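Local coordinates for terminal oxygenase component of carbazole 1,9a-dioxygenase (Nocardioides aromaticivorans, PDB 3GCF), which serves as the Rieske-type terminal oxygenase of carbazole 1,9a-dioxygenase, probably passing electrons from its [2Fe-2S] cluster to a mononuclear iron where carbazole is dihydroxylated, at residues A[21-32]-A[370-381]. Sequence-based numbering, arbitrary orientation.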
loop_
_atom_site.group_PDB
_atom_site.type_symbol
_atom_site.label_atom_id
_atom_site.label_comp_id
_atom_site.label_asym_id
_atom_site.label_seq_id
_atom_site.Cartn_x
_atom_site.Cartn_y
_atom_site.Cartn_z
ATOM N N TRP A 21 22.923 -1.981 -24.241
ATOM C CA TRP A 21 22.184 -0.725 -24.105
ATOM C C TRP A 21 22.093 -0.328 -22.632
ATOM O O TRP A 21 21.009 -0.135 -22.090
ATOM C CB TRP A 21 20.786 -0.870 -24.728
ATOM C CG TRP A 21 20.101 -2.168 -24.399
ATOM C CD1 TRP A 21 19.499 -2.502 -23.223
ATOM C CD2 TRP A 21 19.993 -3.321 -25.245
ATOM N NE1 TRP A 21 19.022 -3.793 -23.279
ATOM C CE2 TRP A 21 19.313 -4.319 -24.508
ATOM C CE3 TRP A 21 20.405 -3.608 -26.551
ATOM C CZ2 TRP A 21 19.037 -5.587 -25.036
ATOM C CZ3 TRP A 21 20.130 -4.871 -27.075
ATOM C CH2 TRP A 21 19.452 -5.844 -26.317
ATOM N N PRO A 22 23.253 -0.176 -21.976
ATOM C CA PRO A 22 23.362 0.193 -20.559
ATOM C C PRO A 22 22.649 1.470 -20.122
ATOM O O PRO A 22 21.967 1.480 -19.101
ATOM C CB PRO A 22 24.871 0.272 -20.340
ATOM C CG PRO A 22 25.373 0.721 -21.677
ATOM C CD PRO A 22 24.579 -0.152 -22.618
ATOM N N ARG A 23 22.808 2.546 -20.885
ATOM C CA ARG A 23 22.172 3.802 -20.517
ATOM C C ARG A 23 20.654 3.764 -20.655
ATOM O O ARG A 23 19.946 4.545 -20.018
ATOM C CB ARG A 23 22.758 4.953 -21.333
ATOM C CG ARG A 23 24.215 5.263 -20.989
ATOM C CD ARG A 23 24.447 6.760 -21.031
ATOM N NE ARG A 23 23.954 7.283 -22.289
ATOM C CZ ARG A 23 23.433 8.490 -22.463
ATOM N NH1 ARG A 23 23.326 9.339 -21.453
ATOM N NH2 ARG A 23 23.006 8.834 -23.667
ATOM N N TYR A 24 20.159 2.852 -21.486
ATOM C CA TYR A 24 18.726 2.699 -21.672
ATOM C C TYR A 24 18.176 2.002 -20.432
ATOM O O TYR A 24 17.099 2.334 -19.940
ATOM C CB TYR A 24 18.435 1.849 -22.908
ATOM C CG TYR A 24 16.965 1.619 -23.160
ATOM C CD1 TYR A 24 16.149 2.645 -23.628
ATOM C CD2 TYR A 24 16.392 0.366 -22.950
ATOM C CE1 TYR A 24 14.796 2.426 -23.888
ATOM C CE2 TYR A 24 15.046 0.136 -23.203
ATOM C CZ TYR A 24 14.254 1.164 -23.676
ATOM O OH TYR A 24 12.932 0.921 -23.979
ATOM N N LEU A 25 18.928 1.031 -19.926
ATOM C CA LEU A 25 18.511 0.298 -18.737
ATOM C C LEU A 25 18.605 1.173 -17.501
ATOM O O LEU A 25 17.878 0.969 -16.531
ATOM C CB LEU A 25 19.374 -0.947 -18.536
ATOM C CG LEU A 25 19.293 -2.034 -19.607
ATOM C CD1 LEU A 25 19.939 -3.299 -19.056
ATOM C CD2 LEU A 25 17.844 -2.306 -19.980
ATOM N N GLU A 26 19.502 2.151 -17.540
ATOM C CA GLU A 26 19.692 3.060 -16.417
ATOM C C GLU A 26 18.628 4.149 -16.364
ATOM O O GLU A 26 18.299 4.645 -15.288
ATOM C CB GLU A 26 21.068 3.723 -16.505
ATOM C CG GLU A 26 22.237 2.806 -16.217
ATOM C CD GLU A 26 23.558 3.384 -16.703
ATOM O OE1 GLU A 26 23.783 4.601 -16.513
ATOM O OE2 GLU A 26 24.372 2.617 -17.267
ATOM N N ALA A 27 18.099 4.516 -17.526
ATOM C CA ALA A 27 17.098 5.574 -17.628
ATOM C C ALA A 27 15.717 5.153 -17.132
ATOM O O ALA A 27 14.708 5.347 -17.807
ATOM C CB ALA A 27 17.015 6.060 -19.075
ATOM N N THR A 28 15.683 4.581 -15.939
ATOM C CA THR A 28 14.438 4.132 -15.336
ATOM C C THR A 28 13.418 5.264 -15.266
ATOM O O THR A 28 12.221 5.047 -15.435
ATOM C CB THR A 28 14.684 3.627 -13.904
ATOM O OG1 THR A 28 15.720 2.639 -13.918
ATOM C CG2 THR A 28 13.422 3.015 -13.333
ATOM N N LEU A 29 13.904 6.472 -15.020
ATOM C CA LEU A 29 13.036 7.632 -14.885
ATOM C C LEU A 29 13.025 8.502 -16.140
ATOM O O LEU A 29 12.597 9.656 -16.101
ATOM C CB LEU A 29 13.477 8.438 -13.653
ATOM C CG LEU A 29 12.471 9.264 -12.844
ATOM C CD1 LEU A 29 11.200 8.474 -12.599
ATOM C CD2 LEU A 29 13.110 9.664 -11.512
ATOM N N GLY A 30 13.505 7.942 -17.252
ATOM C CA GLY A 30 13.498 8.662 -18.517
ATOM C C GLY A 30 14.781 9.348 -18.946
ATOM O O GLY A 30 15.773 9.373 -18.215
ATOM N N PHE A 31 14.758 9.893 -20.158
ATOM C CA PHE A 31 15.897 10.618 -20.699
ATOM C C PHE A 31 15.596 12.098 -20.545
ATOM O O PHE A 31 14.622 12.599 -21.110
ATOM C CB PHE A 31 16.100 10.297 -22.184
ATOM C CG PHE A 31 16.721 8.952 -22.440
ATOM C CD1 PHE A 31 18.016 8.675 -22.014
ATOM C CD2 PHE A 31 16.012 7.959 -23.102
ATOM C CE1 PHE A 31 18.598 7.423 -22.245
ATOM C CE2 PHE A 31 16.584 6.706 -23.338
ATOM C CZ PHE A 31 17.881 6.440 -22.906
ATOM N N ASP A 32 16.408 12.804 -19.766
ATOM C CA ASP A 32 16.171 14.228 -19.597
ATOM C C ASP A 32 17.057 15.017 -20.563
ATOM O O ASP A 32 17.839 14.430 -21.325
ATOM C CB ASP A 32 16.364 14.653 -18.132
ATOM C CG ASP A 32 17.770 14.422 -17.622
ATOM O OD1 ASP A 32 18.415 13.438 -18.034
ATOM O OD2 ASP A 32 18.221 15.225 -16.781
ATOM N N ARG A 370 16.575 0.463 -28.480
ATOM C CA ARG A 370 17.253 0.492 -27.187
ATOM C C ARG A 370 18.693 0.941 -27.359
ATOM O O ARG A 370 19.204 1.738 -26.574
ATOM C CB ARG A 370 17.245 -0.891 -26.540
ATOM C CG ARG A 370 15.873 -1.394 -26.150
ATOM C CD ARG A 370 15.976 -2.792 -25.576
ATOM N NE ARG A 370 14.694 -3.279 -25.078
ATOM C CZ ARG A 370 14.482 -4.528 -24.678
ATOM N NH1 ARG A 370 15.466 -5.412 -24.724
ATOM N NH2 ARG A 370 13.292 -4.890 -24.224
ATOM N N THR A 371 19.336 0.411 -28.395
ATOM C CA THR A 371 20.724 0.723 -28.705
ATOM C C THR A 371 20.895 2.198 -29.037
ATOM O O THR A 371 21.774 2.868 -28.497
ATOM C CB THR A 371 21.204 -0.114 -29.897
ATOM O OG1 THR A 371 21.095 -1.499 -29.566
ATOM C CG2 THR A 371 22.653 0.210 -30.243
ATOM N N LEU A 372 20.047 2.698 -29.924
ATOM C CA LEU A 372 20.108 4.096 -30.321
ATOM C C LEU A 372 19.836 5.021 -29.133
ATOM O O LEU A 372 20.477 6.060 -28.990
ATOM C CB LEU A 372 19.090 4.368 -31.426
ATOM C CG LEU A 372 19.016 5.816 -31.915
ATOM C CD1 LEU A 372 20.279 6.161 -32.702
ATOM C CD2 LEU A 372 17.778 5.995 -32.779
ATOM N N ALA A 373 18.888 4.637 -28.285
ATOM C CA ALA A 373 18.531 5.440 -27.119
ATOM C C ALA A 373 19.657 5.443 -26.086
ATOM O O ALA A 373 19.960 6.471 -25.487
ATOM C CB ALA A 373 17.245 4.911 -26.495
ATOM N N SER A 374 20.270 4.286 -25.881
ATOM C CA SER A 374 21.363 4.169 -24.932
ATOM C C SER A 374 22.536 5.037 -25.385
ATOM O O SER A 374 23.210 5.656 -24.563
ATOM C CB SER A 374 21.803 2.709 -24.824
ATOM O OG SER A 374 22.891 2.557 -23.932
ATOM N N GLU A 375 22.761 5.096 -26.694
ATOM C CA GLU A 375 23.862 5.884 -27.247
ATOM C C GLU A 375 23.549 7.363 -27.461
ATOM O O GLU A 375 24.450 8.194 -27.403
ATOM C CB GLU A 375 24.311 5.312 -28.598
ATOM C CG GLU A 375 24.567 3.820 -28.620
ATOM C CD GLU A 375 24.888 3.310 -30.020
ATOM O OE1 GLU A 375 24.234 3.769 -30.989
ATOM O OE2 GLU A 375 25.781 2.443 -30.150
ATOM N N ARG A 376 22.287 7.701 -27.704
ATOM C CA ARG A 376 21.946 9.092 -27.980
ATOM C C ARG A 376 21.084 9.844 -26.971
ATOM O O ARG A 376 20.911 11.056 -27.105
ATOM C CB ARG A 376 21.295 9.186 -29.359
ATOM C CG ARG A 376 22.102 8.541 -30.469
ATOM C CD ARG A 376 23.337 9.349 -30.822
ATOM N NE ARG A 376 24.156 8.646 -31.803
ATOM C CZ ARG A 376 25.188 9.183 -32.448
ATOM N NH1 ARG A 376 25.537 10.445 -32.223
ATOM N NH2 ARG A 376 25.878 8.453 -33.317
ATOM N N GLY A 377 20.521 9.147 -25.987
ATOM C CA GLY A 377 19.719 9.846 -24.995
ATOM C C GLY A 377 20.596 10.951 -24.434
ATOM O O GLY A 377 21.693 10.675 -23.967
ATOM N N ARG A 378 20.140 12.199 -24.483
ATOM C CA ARG A 378 20.955 13.312 -23.999
ATOM C C ARG A 378 21.307 13.270 -22.518
ATOM O O ARG A 378 22.382 13.715 -22.122
ATOM C CB ARG A 378 20.284 14.644 -24.323
ATOM C CG ARG A 378 20.394 15.057 -25.782
ATOM C CD ARG A 378 19.482 16.234 -26.029
ATOM N NE ARG A 378 19.411 16.644 -27.426
ATOM C CZ ARG A 378 20.256 17.489 -28.003
ATOM N NH1 ARG A 378 21.256 18.015 -27.307
ATOM N NH2 ARG A 378 20.080 17.832 -29.269
ATOM N N GLY A 379 20.409 12.745 -21.697
ATOM C CA GLY A 379 20.689 12.671 -20.277
ATOM C C GLY A 379 19.942 11.525 -19.636
ATOM O O GLY A 379 18.798 11.247 -19.995
ATOM N N VAL A 380 20.583 10.858 -18.686
ATOM C CA VAL A 380 19.955 9.741 -18.003
ATOM C C VAL A 380 19.479 10.121 -16.610
ATOM O O VAL A 380 20.218 10.714 -15.822
ATOM C CB VAL A 380 20.922 8.542 -17.878
ATOM C CG1 VAL A 380 20.303 7.461 -17.002
ATOM C CG2 VAL A 380 21.240 7.985 -19.259
ATOM N N ARG A 381 18.231 9.785 -16.316
ATOM C CA ARG A 381 17.663 10.057 -15.009
ATOM C C ARG A 381 17.232 8.704 -14.451
ATOM O O ARG A 381 16.294 8.078 -14.952
ATOM C CB ARG A 381 16.473 11.006 -15.132
ATOM C CG ARG A 381 15.909 11.432 -13.793
ATOM C CD ARG A 381 14.968 12.614 -13.929
ATOM N NE ARG A 381 15.668 13.854 -14.260
ATOM C CZ ARG A 381 15.079 15.047 -14.288
ATOM N NH1 ARG A 381 13.785 15.152 -14.007
ATOM N NH2 ARG A 381 15.775 16.134 -14.594
HETATM O O HOH W 1 21.112 13.720 -16.657
HETATM O O HOH W 2 19.543 13.516 -14.441
#
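Arg370 packs its extended chain against one face of each of two aromatic rings, those of Trp21 and Tyr24. Its CD sits 3.9 Å from the centroid of the five-membered ring of Trp21, 13° off the normal, which defines a CH-pi contact over the face; its CB makes a second over Tyr24. With CG of Tyr24 anti to the backbone N (chi1 179°), that ring is brought against the Arg370 chain, and CE2 comes within 3.4 Å of Arg370 CG. Replacing Trp21 by alanine removes the indole from Arg370 CB and CD and is likely to open a gap there, the aliphatic chain losing its CH-pi partner. Nearby, Ala373 CB touches both Tyr24 and Phe31. The Phe31 ring is clamped on opposite faces, by Gly377 CA at 4.0 Å from its centroid and by Ala27 CB.

Ser374 links the two helices through polar atoms: its carbonyl O accepts Arg23 NE at 2.9 Å, tilted from the guanidinium plane, while its OG takes a weak bond from Arg23 N. Val380 CG1 meets Ala27 CB, and CG2 meets Phe31 CE1. Phe31 and Val380 form an antiparallel non-hydrogen-bonded pair, flanked by backbone bonds from Asp32 N to Gly379 O at 2.9 Å and from Arg381 N to Gly30 O at 3.1 Å; Leu29 N, from the Ala27-Gly30 turn, bonds Arg381 O. Asp32 OD2 and Arg381 NH2 form a weak salt bridge at 3.4 Å; Arg381 NH1 also pairs with Glu57.

In the second shell, Glu182 binds both Tyr24 OH and Arg370 NE, and Glu357 pairs with Arg370 NH1, holding its polar end. Helix 22-26 crosses the 370-376 part of helix 364-376 at 84°, the axes 7.3 Å apart at closest, and the two-stranded 31-32/379-380 ribbon joins the chain's N-terminal region, just before strand 34-40, to its C-terminal end.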